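Local coordinates for collagen alpha-1(XV) chain (Homo sapiens, PDB 3N3F), which probably drives the association of three collagen XV chains, acting as a trimerization domain like that of other multiplexin collagens, at residues A[1-7]-A[23-29]. Residues are numbered along the deposited sequence; the frame is centred on the assembly and turned at random.
Sequences NLVTAFS and TFIYLRD
Phe6 and Ile25 meet where strands 3-6 and 23-27 pair in parallel, the two strands of a beta-alpha-beta unit connected through helix 9-13. Strand 3-6 is one of the two outermost strands of the sheet within its chain. The tight part is on the face where Phe6, Ile25 and Leu27 are buried; Thr4, on the same face, is more open. Ile25 CG2 comes in the plane of the Phe6 ring, at its edge, 3.4 Å from Phe6 CD2. It gets there because CG2 stands anti to the Ile25 backbone N while CG1 lies beside that N (chi1 -56°). Leu27 CD2 reaches Phe6 CB, and Met12 of the helix touches both Phe6 and Ile25. On the other face, Ala5 CB sits 4.0 Å from Tyr26 CB, and the Phe24 ring meets Phe24 of both other subunits edge-to-face. Thr23 CG2 lies 3.6 Å from Leu2 O and also touches Thr4 CG2. Thr23 OG1 is hydrogen-bonded to Ile20 O. A valine here would probably leave Ile20 O without that mate and the start of the strand less firmly held. Both ends are more open: Asn1 and Leu2 at one, Arg28 and Asp29 at the other. The bent Arg28 side chain lays one guanidinium face over the backbone of Phe6 and Ser7. The backbone ladder still continues here: Arg28 N bonds to Phe6 O, then Asp29 N to Ser7 O at 2.9 Å.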
loop_
_atom_site.group_PDB
_atom_site.type_symbol
_atom_site.label_atom_id
_atom_site.label_comp_id
_atom_site.label_asym_id
_atom_site.label_seq_id
_atom_site.Cartn_x
_atom_site.Cartn_y
_atom_site.Cartn_z
ATOM N N ASN A 1 -2.365 -6.996 9.627
ATOM C CA ASN A 1 -2.859 -8.194 8.891
ATOM C C ASN A 1 -3.235 -7.849 7.452
ATOM O O ASN A 1 -2.815 -8.526 6.513
ATOM C CB ASN A 1 -4.076 -8.791 9.607
ATOM C CG ASN A 1 -3.760 -9.233 11.029
ATOM O OD1 ASN A 1 -2.905 -10.099 11.249
ATOM N ND2 ASN A 1 -4.450 -8.642 12.002
ATOM N N LEU A 2 -4.026 -6.793 7.287
ATOM C CA LEU A 2 -4.462 -6.372 5.962
ATOM C C LEU A 2 -4.792 -4.879 5.880
ATOM O O LEU A 2 -3.895 -4.039 5.763
ATOM C CB LEU A 2 -5.676 -7.204 5.531
ATOM C CG LEU A 2 -6.407 -7.992 6.626
ATOM C CD1 LEU A 2 -6.921 -7.048 7.702
ATOM C CD2 LEU A 2 -7.555 -8.776 6.006
ATOM N N VAL A 3 -6.077 -4.551 5.934
ATOM C CA VAL A 3 -6.504 -3.162 5.854
ATOM C C VAL A 3 -7.726 -2.876 6.715
ATOM O O VAL A 3 -8.674 -3.660 6.764
ATOM C CB VAL A 3 -6.809 -2.757 4.387
ATOM C CG1 VAL A 3 -7.706 -3.791 3.740
ATOM C CG2 VAL A 3 -7.472 -1.385 4.342
ATOM N N THR A 4 -7.682 -1.747 7.410
ATOM C CA THR A 4 -8.788 -1.324 8.256
ATOM C C THR A 4 -8.983 0.165 8.007
ATOM O O THR A 4 -8.302 0.739 7.158
ATOM C CB THR A 4 -8.492 -1.583 9.749
ATOM O OG1 THR A 4 -9.635 -1.207 10.529
ATOM C CG2 THR A 4 -7.276 -0.789 10.210
ATOM N N ALA A 5 -9.898 0.794 8.741
ATOM C CA ALA A 5 -10.155 2.213 8.534
ATOM C C ALA A 5 -10.655 2.966 9.762
ATOM O O ALA A 5 -11.089 2.372 10.745
ATOM C CB ALA A 5 -11.153 2.384 7.393
ATOM N N PHE A 6 -10.579 4.290 9.680
ATOM C CA PHE A 6 -11.042 5.175 10.741
ATOM C C PHE A 6 -11.716 6.345 10.038
ATOM O O PHE A 6 -11.463 6.589 8.860
ATOM C CB PHE A 6 -9.862 5.683 11.577
ATOM C CG PHE A 6 -9.184 4.611 12.387
ATOM C CD1 PHE A 6 -9.717 4.195 13.604
ATOM C CD2 PHE A 6 -8.023 3.999 11.920
ATOM C CE1 PHE A 6 -9.100 3.184 14.344
ATOM C CE2 PHE A 6 -7.401 2.989 12.650
ATOM C CZ PHE A 6 -7.942 2.580 13.866
ATOM N N SER A 7 -12.577 7.065 10.747
ATOM C CA SER A 7 -13.250 8.205 10.145
ATOM C C SER A 7 -12.206 9.229 9.729
ATOM O O SER A 7 -12.220 9.725 8.602
ATOM C CB SER A 7 -14.228 8.842 11.136
ATOM O OG SER A 7 -15.326 7.987 11.405
ATOM N N THR A 23 -0.085 -3.079 9.198
ATOM C CA THR A 23 -1.445 -3.020 8.664
ATOM C C THR A 23 -1.667 -1.685 7.963
ATOM O O THR A 23 -1.096 -0.671 8.358
ATOM C CB THR A 23 -2.505 -3.152 9.791
ATOM O OG1 THR A 23 -2.388 -4.432 10.417
ATOM C CG2 THR A 23 -3.911 -2.998 9.231
ATOM N N PHE A 24 -2.485 -1.690 6.915
ATOM C CA PHE A 24 -2.795 -0.471 6.180
ATOM C C PHE A 24 -4.026 0.195 6.789
ATOM O O PHE A 24 -4.988 -0.480 7.150
ATOM C CB PHE A 24 -3.035 -0.794 4.706
ATOM C CG PHE A 24 -1.772 -1.055 3.938
ATOM C CD1 PHE A 24 -0.998 0.000 3.473
ATOM C CD2 PHE A 24 -1.346 -2.357 3.697
ATOM C CE1 PHE A 24 0.191 -0.232 2.774
ATOM C CE2 PHE A 24 -0.161 -2.603 3.001
ATOM C CZ PHE A 24 0.606 -1.536 2.540
ATOM N N ILE A 25 -3.987 1.522 6.902
ATOM C CA ILE A 25 -5.086 2.279 7.497
ATOM C C ILE A 25 -5.680 3.321 6.552
ATOM O O ILE A 25 -5.002 4.250 6.124
ATOM C CB ILE A 25 -4.621 3.006 8.778
ATOM C CG1 ILE A 25 -4.036 1.998 9.770
ATOM C CG2 ILE A 25 -5.797 3.757 9.401
ATOM C CD1 ILE A 25 -3.488 2.635 11.034
ATOM N N TYR A 26 -6.960 3.167 6.248
ATOM C CA TYR A 26 -7.663 4.083 5.360
ATOM C C TYR A 26 -8.438 5.107 6.177
ATOM O O TYR A 26 -9.120 4.755 7.137
ATOM C CB TYR A 26 -8.625 3.289 4.472
ATOM C CG TYR A 26 -9.484 4.101 3.519
ATOM C CD1 TYR A 26 -8.911 4.979 2.601
ATOM C CD2 TYR A 26 -10.864 3.903 3.464
ATOM C CE1 TYR A 26 -9.688 5.628 1.641
ATOM C CE2 TYR A 26 -11.651 4.547 2.509
ATOM C CZ TYR A 26 -11.054 5.404 1.598
ATOM O OH TYR A 26 -11.814 6.002 0.624
ATOM N N LEU A 27 -8.313 6.378 5.814
ATOM C CA LEU A 27 -9.049 7.427 6.507
ATOM C C LEU A 27 -10.196 7.817 5.585
ATOM O O LEU A 27 -9.987 8.453 4.551
ATOM C CB LEU A 27 -8.147 8.630 6.794
ATOM C CG LEU A 27 -6.910 8.330 7.650
ATOM C CD1 LEU A 27 -6.266 9.640 8.070
ATOM C CD2 LEU A 27 -7.304 7.525 8.888
ATOM N N ARG A 28 -11.404 7.408 5.961
ATOM C CA ARG A 28 -12.599 7.660 5.164
ATOM C C ARG A 28 -12.836 9.118 4.792
ATOM O O ARG A 28 -13.088 9.430 3.631
ATOM C CB ARG A 28 -13.838 7.099 5.881
ATOM C CG ARG A 28 -13.798 5.585 6.106
ATOM C CD ARG A 28 -15.156 5.039 6.529
ATOM N NE ARG A 28 -15.631 5.614 7.786
ATOM C CZ ARG A 28 -15.349 5.135 8.995
ATOM N NH1 ARG A 28 -14.589 4.055 9.135
ATOM N NH2 ARG A 28 -15.826 5.745 10.072
ATOM N N ASP A 29 -12.742 10.008 5.772
ATOM C CA ASP A 29 -12.974 11.429 5.535
ATOM C C ASP A 29 -12.040 12.102 4.531
ATOM O O ASP A 29 -12.494 12.872 3.684
ATOM C CB ASP A 29 -12.938 12.188 6.865
ATOM C CG ASP A 29 -14.189 11.961 7.697
ATOM O OD1 ASP A 29 -14.628 10.797 7.823
ATOM O OD2 ASP A 29 -14.733 12.951 8.234
#